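Uncharacterized protein (Bacteroides thetaiotaomicron, PDB 4F54) is of unknown function but belongs to the DUF4136 family of the TolB_N clan and is probably a lipoprotein in its natural full-length form. Local coordinates at residues A[106-111]-A[125-130]; A[159-164]-A[185-190]; A[166-171]-A[177-182]. One frame throughout, in Å; residues are numbered along the deposited sequence.

Contact 1: residues A[106-111]-A[125-130]; sequences WWWGYP and WYYPYA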
loop_
_atom_site.group_PDB
_atom_site.type_symbol
_atom_site.label_atom_id
_atom_site.label_comp_id
_atom_site.label_asym_id
_atom_site.label_seq_id
_atom_site.Cartn_x
_atom_site.Cartn_y
_atom_site.Cartn_z
ATOM N N TRP A 106 -12.224 -3.626 -0.755
ATOM C CA TRP A 106 -13.002 -3.769 0.481
ATOM C C TRP A 106 -12.434 -2.915 1.580
ATOM O O TRP A 106 -13.153 -2.557 2.479
ATOM C CB TRP A 106 -13.158 -5.243 0.930
ATOM C CG TRP A 106 -11.980 -6.142 0.642
ATOM C CD1 TRP A 106 -11.854 -7.057 -0.388
ATOM C CD2 TRP A 106 -10.709 -6.216 1.386
ATOM N NE1 TRP A 106 -10.617 -7.674 -0.359
ATOM C CE2 TRP A 106 -9.875 -7.209 0.680
ATOM C CE3 TRP A 106 -10.192 -5.580 2.530
ATOM C CZ2 TRP A 106 -8.600 -7.544 1.114
ATOM C CZ3 TRP A 106 -8.895 -5.935 2.945
ATOM C CH2 TRP A 106 -8.119 -6.886 2.240
ATOM N N TRP A 107 -11.163 -2.524 1.473
ATOM C CA TRP A 107 -10.483 -1.757 2.498
ATOM C C TRP A 107 -11.107 -0.422 2.590
ATOM O O TRP A 107 -11.003 0.178 3.631
ATOM C CB TRP A 107 -8.976 -1.702 2.259
ATOM C CG TRP A 107 -8.577 -1.500 0.816
ATOM C CD1 TRP A 107 -8.303 -0.294 0.172
ATOM C CD2 TRP A 107 -8.415 -2.538 -0.213
ATOM N NE1 TRP A 107 -7.984 -0.502 -1.132
ATOM C CE2 TRP A 107 -8.002 -1.856 -1.419
ATOM C CE3 TRP A 107 -8.550 -3.920 -0.240
ATOM C CZ2 TRP A 107 -7.812 -2.525 -2.615
ATOM C CZ3 TRP A 107 -8.301 -4.597 -1.449
ATOM C CH2 TRP A 107 -7.916 -3.891 -2.608
ATOM N N TRP A 108 -11.780 0.056 1.531
ATOM C CA TRP A 108 -12.505 1.333 1.604
ATOM C C TRP A 108 -13.614 1.319 2.598
ATOM O O TRP A 108 -14.093 2.401 2.980
ATOM C CB TRP A 108 -13.146 1.714 0.289
ATOM C CG TRP A 108 -12.174 2.002 -0.811
ATOM C CD1 TRP A 108 -10.821 2.294 -0.729
ATOM C CD2 TRP A 108 -12.487 2.033 -2.217
ATOM N NE1 TRP A 108 -10.286 2.495 -1.969
ATOM C CE2 TRP A 108 -11.236 2.348 -2.906
ATOM C CE3 TRP A 108 -13.652 1.833 -2.962
ATOM C CZ2 TRP A 108 -11.167 2.441 -4.287
ATOM C CZ3 TRP A 108 -13.561 1.976 -4.348
ATOM C CH2 TRP A 108 -12.349 2.264 -4.981
ATOM N N GLY A 109 -14.082 0.144 2.982
ATOM C CA GLY A 109 -15.135 0.012 3.992
ATOM C C GLY A 109 -14.671 0.278 5.422
ATOM O O GLY A 109 -15.499 0.362 6.308
ATOM N N TYR A 110 -13.360 0.376 5.660
ATOM C CA TYR A 110 -12.864 0.702 6.993
ATOM C C TYR A 110 -12.992 2.205 7.199
ATOM O O TYR A 110 -12.385 2.981 6.426
ATOM C CB TYR A 110 -11.400 0.301 7.160
ATOM C CG TYR A 110 -10.832 0.648 8.495
ATOM C CD1 TYR A 110 -11.456 0.208 9.651
ATOM C CD2 TYR A 110 -9.714 1.461 8.623
ATOM C CE1 TYR A 110 -10.978 0.533 10.900
ATOM C CE2 TYR A 110 -9.196 1.774 9.873
ATOM C CZ TYR A 110 -9.834 1.320 11.001
ATOM O OH TYR A 110 -9.359 1.673 12.232
ATOM N N PRO A 111 -13.788 2.641 8.200
ATOM C CA PRO A 111 -13.987 4.116 8.396
ATOM C C PRO A 111 -12.693 4.900 8.559
ATOM O O PRO A 111 -12.634 6.027 8.155
ATOM C CB PRO A 111 -14.842 4.195 9.658
ATOM C CG PRO A 111 -15.532 2.871 9.719
ATOM C CD PRO A 111 -14.544 1.869 9.207
ATOM N N TRP A 125 -11.468 8.001 -4.824
ATOM C CA TRP A 125 -10.483 7.147 -5.445
ATOM C C TRP A 125 -10.885 6.753 -6.854
ATOM O O TRP A 125 -12.099 6.658 -7.162
ATOM C CB TRP A 125 -10.305 5.817 -4.673
ATOM C CG TRP A 125 -9.862 6.004 -3.263
ATOM C CD1 TRP A 125 -10.604 5.833 -2.112
ATOM C CD2 TRP A 125 -8.557 6.465 -2.818
ATOM N NE1 TRP A 125 -9.856 6.107 -0.997
ATOM C CE2 TRP A 125 -8.598 6.473 -1.360
ATOM C CE3 TRP A 125 -7.389 6.830 -3.462
ATOM C CZ2 TRP A 125 -7.505 6.893 -0.602
ATOM C CZ3 TRP A 125 -6.276 7.222 -2.693
ATOM C CH2 TRP A 125 -6.351 7.270 -1.292
ATOM N N TYR A 126 -9.870 6.456 -7.673
ATOM C CA TYR A 126 -10.103 5.920 -9.014
ATOM C C TYR A 126 -9.217 4.702 -9.175
ATOM O O TYR A 126 -7.989 4.873 -9.091
ATOM C CB TYR A 126 -9.777 6.910 -10.121
ATOM C CG TYR A 126 -10.279 6.442 -11.461
ATOM C CD1 TYR A 126 -11.630 6.488 -11.739
ATOM C CD2 TYR A 126 -9.437 5.884 -12.395
ATOM C CE1 TYR A 126 -12.133 6.074 -12.966
ATOM C CE2 TYR A 126 -9.927 5.460 -13.609
ATOM C CZ TYR A 126 -11.282 5.503 -13.866
ATOM O OH TYR A 126 -11.825 5.072 -15.087
ATOM N N TYR A 127 -9.830 3.533 -9.440
ATOM C CA TYR A 127 -9.121 2.266 -9.703
ATOM C C TYR A 127 -9.185 1.896 -11.168
ATOM O O TYR A 127 -10.273 1.592 -11.668
ATOM C CB TYR A 127 -9.713 1.088 -8.836
ATOM C CG TYR A 127 -8.760 0.650 -7.749
ATOM C CD1 TYR A 127 -8.510 1.451 -6.642
ATOM C CD2 TYR A 127 -8.067 -0.571 -7.855
ATOM C CE1 TYR A 127 -7.649 1.077 -5.634
ATOM C CE2 TYR A 127 -7.177 -0.936 -6.853
ATOM C CZ TYR A 127 -6.969 -0.107 -5.736
ATOM O OH TYR A 127 -6.074 -0.433 -4.729
ATOM N N PRO A 128 -8.030 1.948 -11.862
ATOM C CA PRO A 128 -8.025 1.678 -13.316
ATOM C C PRO A 128 -7.810 0.233 -13.678
ATOM O O PRO A 128 -7.628 -0.113 -14.851
ATOM C CB PRO A 128 -6.893 2.553 -13.840
ATOM C CG PRO A 128 -5.996 2.727 -12.677
ATOM C CD PRO A 128 -6.784 2.598 -11.426
ATOM N N TYR A 129 -7.832 -0.634 -12.675
ATOM C CA TYR A 129 -7.672 -2.070 -12.872
ATOM C C TYR A 129 -8.461 -2.873 -11.812
ATOM O O TYR A 129 -8.887 -2.319 -10.757
ATOM C CB TYR A 129 -6.169 -2.434 -12.821
ATOM C CG TYR A 129 -5.440 -1.848 -11.612
ATOM C CD1 TYR A 129 -5.444 -2.490 -10.361
ATOM C CD2 TYR A 129 -4.761 -0.673 -11.715
ATOM C CE1 TYR A 129 -4.735 -1.958 -9.301
ATOM C CE2 TYR A 129 -4.103 -0.078 -10.635
ATOM C CZ TYR A 129 -4.046 -0.747 -9.438
ATOM O OH TYR A 129 -3.412 -0.199 -8.390
ATOM N N ALA A 130 -8.704 -4.142 -12.134
ATOM C CA ALA A 130 -9.384 -5.081 -11.237
ATOM C C ALA A 130 -8.442 -5.562 -10.119
ATOM O O ALA A 130 -7.213 -5.703 -10.315
ATOM C CB ALA A 130 -9.926 -6.311 -12.007
#
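The indole of Trp108 lies over the indole of Trp125 and has the largest share of the contact between 106-111 and 125-130. Their five-membered rings make an offset stack, with centroids 4.4 Å apart and planes only 8° from parallel. The offset decides which atoms meet. CD1 of Trp125 sits over one face of the Trp108 ring, toward its rim, and is 3.4 Å from Trp108 NE1. The six-membered half of Trp108 runs past the Trp125 ring, and CZ2 of Trp108 reaches CB of Trp125 at 3.5 Å. Trp108 CG is anti to its own carbonyl carbon (chi1 -66°), which carries the indole out from the short 3-10 turn of 106-109 toward the other loop.

The Tyr127 ring stands beside this pair, against the CZ2 corner of Trp108. Its CD1 meets Trp108 CZ2 at 3.7 Å, and the two six-membered rings are steeply inclined, at 75°. CZ2 of Trp108 is thus the bump that fits the hollow between Trp125 CB and the Tyr127 ring. With an alanine here in place of Trp108, that hollow would probably be left unfilled and the Trp125 ring would lose its stacking partner. At the far end of Tyr127, OH comes to the edge of the Trp107 indole, 3.4 Å from CZ2. Trp107 in turn lays CE3 over a face of the Trp106 ring.

Glu143 OE2, on strand 139-146, accepts a hydrogen bond from Trp107 NE1 and is hydrogen-bonded to Tyr127 OH. Tyr127 OH is also bonded to Thr162 OG1. The loops therefore meet through aromatic surface, while the polar ends of Trp107 and Tyr127 are satisfied by the sheet beneath; the carboxylate joins both loops to one strand.

Contact 2: residues A[159-164]-A[185-190]; sequences VVWTSY and NQSFTQ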
loop_
_atom_site.group_PDB
_atom_site.type_symbol
_atom_site.label_atom_id
_atom_site.label_comp_id
_atom_site.label_asym_id
_atom_site.label_seq_id
_atom_site.Cartn_x
_atom_site.Cartn_y
_atom_site.Cartn_z
ATOM N N VAL A 159 -5.059 5.368 -8.461
ATOM C CA VAL A 159 -4.034 4.444 -8.035
ATOM C C VAL A 159 -3.304 3.932 -9.310
ATOM O O VAL A 159 -3.938 3.796 -10.382
ATOM C CB VAL A 159 -4.745 3.350 -7.211
ATOM C CG1 VAL A 159 -3.782 2.440 -6.504
ATOM C CG2 VAL A 159 -5.657 4.030 -6.196
ATOM N N VAL A 160 -1.991 3.710 -9.232
ATOM C CA VAL A 160 -1.247 3.132 -10.340
ATOM C C VAL A 160 -0.757 1.726 -10.059
ATOM O O VAL A 160 -0.449 1.002 -11.005
ATOM C CB VAL A 160 -0.054 4.053 -10.784
ATOM C CG1 VAL A 160 -0.598 5.369 -11.331
ATOM C CG2 VAL A 160 0.961 4.288 -9.651
ATOM N N TRP A 161 -0.685 1.356 -8.767
ATOM C CA TRP A 161 -0.180 0.058 -8.346
ATOM C C TRP A 161 -0.711 -0.240 -6.957
ATOM O O TRP A 161 -0.853 0.665 -6.134
ATOM C CB TRP A 161 1.340 0.083 -8.413
ATOM C CG TRP A 161 2.075 -1.113 -7.976
ATOM C CD1 TRP A 161 2.501 -2.155 -8.784
ATOM C CD2 TRP A 161 2.619 -1.407 -6.650
ATOM N NE1 TRP A 161 3.241 -3.065 -8.065
ATOM C CE2 TRP A 161 3.380 -2.666 -6.788
ATOM C CE3 TRP A 161 2.601 -0.751 -5.414
ATOM C CZ2 TRP A 161 4.058 -3.237 -5.712
ATOM C CZ3 TRP A 161 3.274 -1.322 -4.351
ATOM C CH2 TRP A 161 3.984 -2.520 -4.481
ATOM N N THR A 162 -1.037 -1.517 -6.756
ATOM C CA THR A 162 -1.493 -2.059 -5.481
ATOM C C THR A 162 -0.771 -3.362 -5.206
ATOM O O THR A 162 -0.537 -4.144 -6.113
ATOM C CB THR A 162 -3.037 -2.270 -5.501
ATOM O OG1 THR A 162 -3.678 -1.058 -5.891
ATOM C CG2 THR A 162 -3.572 -2.731 -4.125
ATOM N N SER A 163 -0.464 -3.628 -3.951
ATOM C CA SER A 163 0.024 -4.927 -3.530
ATOM C C SER A 163 -0.750 -5.409 -2.309
ATOM O O SER A 163 -1.273 -4.602 -1.495
ATOM C CB SER A 163 1.545 -4.935 -3.277
ATOM O OG SER A 163 1.846 -4.138 -2.147
ATOM N N TYR A 164 -0.817 -6.740 -2.220
ATOM C CA TYR A 164 -1.399 -7.439 -1.116
ATOM C C TYR A 164 -0.408 -8.493 -0.668
ATOM O O TYR A 164 -0.076 -9.424 -1.424
ATOM C CB TYR A 164 -2.734 -8.029 -1.461
ATOM C CG TYR A 164 -3.527 -8.648 -0.342
ATOM C CD1 TYR A 164 -3.704 -7.965 0.863
ATOM C CD2 TYR A 164 -4.253 -9.814 -0.536
ATOM C CE1 TYR A 164 -4.488 -8.517 1.870
ATOM C CE2 TYR A 164 -5.049 -10.376 0.456
ATOM C CZ TYR A 164 -5.161 -9.697 1.670
ATOM O OH TYR A 164 -5.985 -10.228 2.676
ATOM N N ASN A 185 10.057 -6.670 -0.738
ATOM C CA ASN A 185 11.043 -6.829 -1.800
ATOM C C ASN A 185 10.478 -7.626 -2.955
ATOM O O ASN A 185 10.652 -7.261 -4.125
ATOM C CB ASN A 185 12.303 -7.500 -1.264
ATOM C CG ASN A 185 13.100 -6.600 -0.331
ATOM O OD1 ASN A 185 12.891 -5.390 -0.294
ATOM N ND2 ASN A 185 13.992 -7.204 0.458
ATOM N N GLN A 186 9.718 -8.671 -2.632
ATOM C CA GLN A 186 9.124 -9.501 -3.680
ATOM C C GLN A 186 8.102 -8.778 -4.534
ATOM O O GLN A 186 8.034 -8.974 -5.745
ATOM C CB GLN A 186 8.511 -10.780 -3.090
ATOM C CG GLN A 186 7.772 -11.658 -4.098
ATOM C CD GLN A 186 8.654 -12.169 -5.238
ATOM O OE1 GLN A 186 9.814 -12.553 -5.021
ATOM N NE2 GLN A 186 8.098 -12.210 -6.449
ATOM N N SER A 187 7.327 -7.907 -3.896
ATOM C CA SER A 187 6.296 -7.134 -4.607
ATOM C C SER A 187 6.934 -6.247 -5.673
ATOM O O SER A 187 6.385 -6.086 -6.774
ATOM C CB SER A 187 5.424 -6.307 -3.651
ATOM O OG SER A 187 6.075 -5.127 -3.126
ATOM N N PHE A 188 8.128 -5.733 -5.395
ATOM C CA PHE A 188 8.856 -4.981 -6.437
ATOM C C PHE A 188 9.498 -5.874 -7.487
ATOM O O PHE A 188 9.467 -5.551 -8.669
ATOM C CB PHE A 188 9.891 -4.022 -5.816
ATOM C CG PHE A 188 9.270 -2.808 -5.222
ATOM C CD1 PHE A 188 8.838 -2.797 -3.881
ATOM C CD2 PHE A 188 9.066 -1.710 -5.988
ATOM C CE1 PHE A 188 8.252 -1.659 -3.322
ATOM C CE2 PHE A 188 8.479 -0.594 -5.451
ATOM C CZ PHE A 188 8.053 -0.573 -4.109
ATOM N N THR A 189 10.072 -7.011 -7.074
ATOM C CA THR A 189 10.664 -7.958 -8.010
ATOM C C THR A 189 9.682 -8.405 -9.106
ATOM O O THR A 189 10.029 -8.494 -10.273
ATOM C CB THR A 189 11.219 -9.191 -7.250
ATOM O OG1 THR A 189 12.188 -8.725 -6.300
ATOM C CG2 THR A 189 11.833 -10.193 -8.227
ATOM N N GLN A 190 8.445 -8.667 -8.710
ATOM C CA GLN A 190 7.402 -9.071 -9.671
ATOM C C GLN A 190 6.685 -7.887 -10.336
ATOM O O GLN A 190 5.646 -8.087 -10.985
ATOM C CB GLN A 190 6.384 -10.017 -8.983
ATOM C CG GLN A 190 5.468 -9.370 -7.943
ATOM C CD GLN A 190 4.640 -10.414 -7.219
ATOM O OE1 GLN A 190 5.217 -11.320 -6.564
ATOM N NE2 GLN A 190 3.283 -10.275 -7.241
HETATM O O HOH W 1 4.289 -4.182 -1.158
#
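Ser187 OG, on the helix, lies at the edge of the Trp161 indole. It is near the ring plane, 3.6 Å from Trp161 CH2. Trp161 CG is anti to its backbone N (chi1 178°), and this extends the indole from the strand to the helix. The ring also approaches Phe188 obliquely, with planes at 32°. Its NE1 is bonded to Ser191 OG, just past the helix.

Ser163 and Ser187 face each other with CB atoms 4.1 Å apart. Both place OG between the backbone N and the carbonyl carbon, and these rotamers bring the two hydroxyls to the same water. It is 2.6 Å from Ser163 OG and 2.8 Å from Ser187 OG. The water donates to Ser187 OG, which is also hydrogen-bonded to Val184 O one turn back. The small side chains are consistent with the close backbones here, the CA atoms of Ser163 and Ser187 being 6.7 Å apart.

Val160 and Trp161 form a classic beta bulge opposite Met144 of strand 139-146. The arrangement as a whole is helix-on-sheet packing, with helix 179-189 lying on the face of the mixed sheet at strand 159-166.

Contact 3: residues A[166-171]-A[177-182]; sequences TGFETG and RTLAIE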
loop_
_atom_site.group_PDB
_atom_site.type_symbol
_atom_site.label_atom_id
_atom_site.label_comp_id
_atom_site.label_asym_id
_atom_site.label_seq_id
_atom_site.Cartn_x
_atom_site.Cartn_y
_atom_site.Cartn_z
ATOM N N THR A 166 0.219 -11.401 2.087
ATOM C CA THR A 166 -0.702 -12.201 2.921
ATOM C C THR A 166 -0.185 -13.609 3.099
ATOM O O THR A 166 0.908 -13.911 2.636
ATOM C CB THR A 166 -2.143 -12.154 2.347
ATOM O OG1 THR A 166 -3.059 -12.700 3.311
ATOM C CG2 THR A 166 -2.258 -12.913 1.028
ATOM N N GLY A 167 -0.929 -14.473 3.784
ATOM C CA GLY A 167 -0.499 -15.855 3.898
ATOM C C GLY A 167 0.792 -16.101 4.664
ATOM O O GLY A 167 1.470 -17.092 4.467
ATOM N N PHE A 168 1.107 -15.203 5.583
ATOM C CA PHE A 168 2.344 -15.295 6.355
ATOM C C PHE A 168 2.334 -16.447 7.347
ATOM O O PHE A 168 1.387 -16.632 8.118
ATOM C CB PHE A 168 2.586 -14.009 7.120
ATOM C CG PHE A 168 3.022 -12.841 6.267
ATOM C CD1 PHE A 168 4.358 -12.696 5.902
ATOM C CD2 PHE A 168 2.131 -11.855 5.900
ATOM C CE1 PHE A 168 4.776 -11.639 5.139
ATOM C CE2 PHE A 168 2.556 -10.775 5.121
ATOM C CZ PHE A 168 3.891 -10.672 4.758
ATOM N N GLU A 169 3.403 -17.244 7.338
ATOM C CA GLU A 169 3.535 -18.339 8.286
ATOM C C GLU A 169 3.729 -17.801 9.708
ATOM O O GLU A 169 4.298 -16.732 9.901
ATOM C CB GLU A 169 4.682 -19.313 7.903
ATOM C CG GLU A 169 4.448 -20.167 6.645
ATOM C CD GLU A 169 3.146 -20.977 6.643
ATOM O OE1 GLU A 169 3.010 -21.921 7.457
ATOM O OE2 GLU A 169 2.261 -20.683 5.806
ATOM N N THR A 170 3.248 -18.559 10.697
ATOM C CA THR A 170 3.265 -18.069 12.079
ATOM C C THR A 170 4.125 -18.913 13.027
ATOM O O THR A 170 4.122 -18.656 14.226
ATOM C CB THR A 170 1.823 -17.937 12.611
ATOM O OG1 THR A 170 1.206 -19.223 12.542
ATOM C CG2 THR A 170 1.014 -16.920 11.815
ATOM N N GLY A 171 4.853 -19.927 12.529
ATOM C CA GLY A 171 5.811 -20.700 13.383
ATOM C C GLY A 171 7.055 -19.857 13.696
ATOM O O GLY A 171 7.324 -18.895 12.991
ATOM N N ARG A 177 12.384 -14.630 10.857
ATOM C CA ARG A 177 12.888 -14.055 9.622
ATOM C C ARG A 177 12.129 -12.731 9.455
ATOM O O ARG A 177 11.087 -12.495 10.090
ATOM C CB ARG A 177 12.658 -15.012 8.468
ATOM C CG ARG A 177 13.458 -16.304 8.606
ATOM C CD ARG A 177 13.134 -17.261 7.476
ATOM N NE ARG A 177 13.480 -16.669 6.185
ATOM C CZ ARG A 177 13.049 -17.102 5.003
ATOM N NH1 ARG A 177 12.236 -18.153 4.916
ATOM N NH2 ARG A 177 13.433 -16.471 3.898
ATOM N N THR A 178 12.642 -11.833 8.642
ATOM C CA THR A 178 11.976 -10.541 8.566
ATOM C C THR A 178 10.927 -10.657 7.453
ATOM O O THR A 178 11.112 -10.024 6.432
ATOM C CB THR A 178 13.008 -9.422 8.278
ATOM O OG1 THR A 178 13.781 -9.749 7.100
ATOM C CG2 THR A 178 13.950 -9.239 9.481
ATOM N N LEU A 179 9.900 -11.525 7.594
ATOM C CA LEU A 179 9.159 -11.925 6.374
ATOM C C LEU A 179 8.437 -10.748 5.696
ATOM O O LEU A 179 8.324 -10.719 4.473
ATOM C CB LEU A 179 8.173 -13.094 6.589
ATOM C CG LEU A 179 8.764 -14.514 6.801
ATOM C CD1 LEU A 179 7.612 -15.509 6.945
ATOM C CD2 LEU A 179 9.742 -14.962 5.716
ATOM N N ALA A 180 7.910 -9.792 6.477
ATOM C CA ALA A 180 7.278 -8.629 5.842
ATOM C C ALA A 180 8.253 -7.930 4.857
ATOM O O ALA A 180 7.825 -7.461 3.785
ATOM C CB ALA A 180 6.815 -7.615 6.853
ATOM N N ILE A 181 9.518 -7.774 5.257
ATOM C CA ILE A 181 10.485 -7.080 4.391
ATOM C C ILE A 181 10.739 -7.892 3.118
ATOM O O ILE A 181 10.855 -7.323 2.017
ATOM C CB ILE A 181 11.799 -6.731 5.146
ATOM C CG1 ILE A 181 11.564 -5.512 6.052
ATOM C CG2 ILE A 181 12.963 -6.492 4.186
ATOM C CD1 ILE A 181 12.421 -5.521 7.304
ATOM N N GLU A 182 10.846 -9.199 3.267
ATOM C CA GLU A 182 11.048 -10.087 2.123
ATOM C C GLU A 182 9.841 -10.021 1.156
ATOM O O GLU A 182 10.011 -9.997 -0.094
ATOM C CB GLU A 182 11.336 -11.522 2.577
ATOM C CG GLU A 182 12.649 -11.684 3.352
ATOM C CD GLU A 182 12.833 -13.083 3.944
ATOM O OE1 GLU A 182 12.088 -13.997 3.560
ATOM O OE2 GLU A 182 13.722 -13.263 4.796
#
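Phe168 turns one edge of its ring to the first turn of helix 179-189. Leu179 O lies at that edge, near the ring plane, 3.7 Å from Phe168 CE1. The carbonyl oxygen thus meets the rim of the ring and not its face. Next to it, CD1 of Phe168 touches CB of Leu179 at 3.9 Å.

The side chains of Phe168 and Leu179 lie antiparallel, side by side. Each has CG anti to its own carbonyl carbon, with chi1 -73° for Phe168 and -72° for Leu179. The phenyl ring passes along the base of Leu179 and on toward Ala180. Its CZ comes within 4.1 Å of Ala180 CA, and CE1 lies 3.9 Å from Ala180 N, oblique to the ring. The leucine branch leads the other way, and its CD2 lies over a face of the Arg177 guanidinium group. Arg177 is poorly ordered, although its NH2 forms a salt bridge with Glu182 OE1 at 2.8 Å. Between the two segments there are no hydrogen bonds or salt bridges. The contact is mostly van der Waals, with one carbonyl oxygen at the ring edge.

Thr178 occupies the N-cap position, though its side chain makes no capping bond, so Phe168 packs where the helix begins. The loop that carries Phe168 leaves the end of strand 159-166. Phe140 of strand 139-146 touches both Phe168 and Ala180, and Ile61 of helix 56-70 also packs on Ala180. Asn16, ahead of strand 18-23, touches Leu179 and bonds through its backbone to Glu169.

Overall arrangement
Contact 2 is the buried one; contacts 1 and 3 are partly buried and lie farther from the centre of the chain. Contacts 2 and 3 share helix 179-189: contact 3 packs its start against the loop leaving strand 159-166, and contact 2 packs its end against the strand itself. Contact 1 instead joins the loops before and after helix 116-119 in the sequence. It meets contact 2 where Tyr129 OH is hydrogen-bonded to Thr162 OG1. Contacts 1 and 3 do not touch, with centres about 25 Å apart. Stacked aromatics dominate contact 1. A tryptophan edge, two serines and a water make contact 2. Contact 3 sets one phenyl edge against a helix start, its backbone carbonyl included.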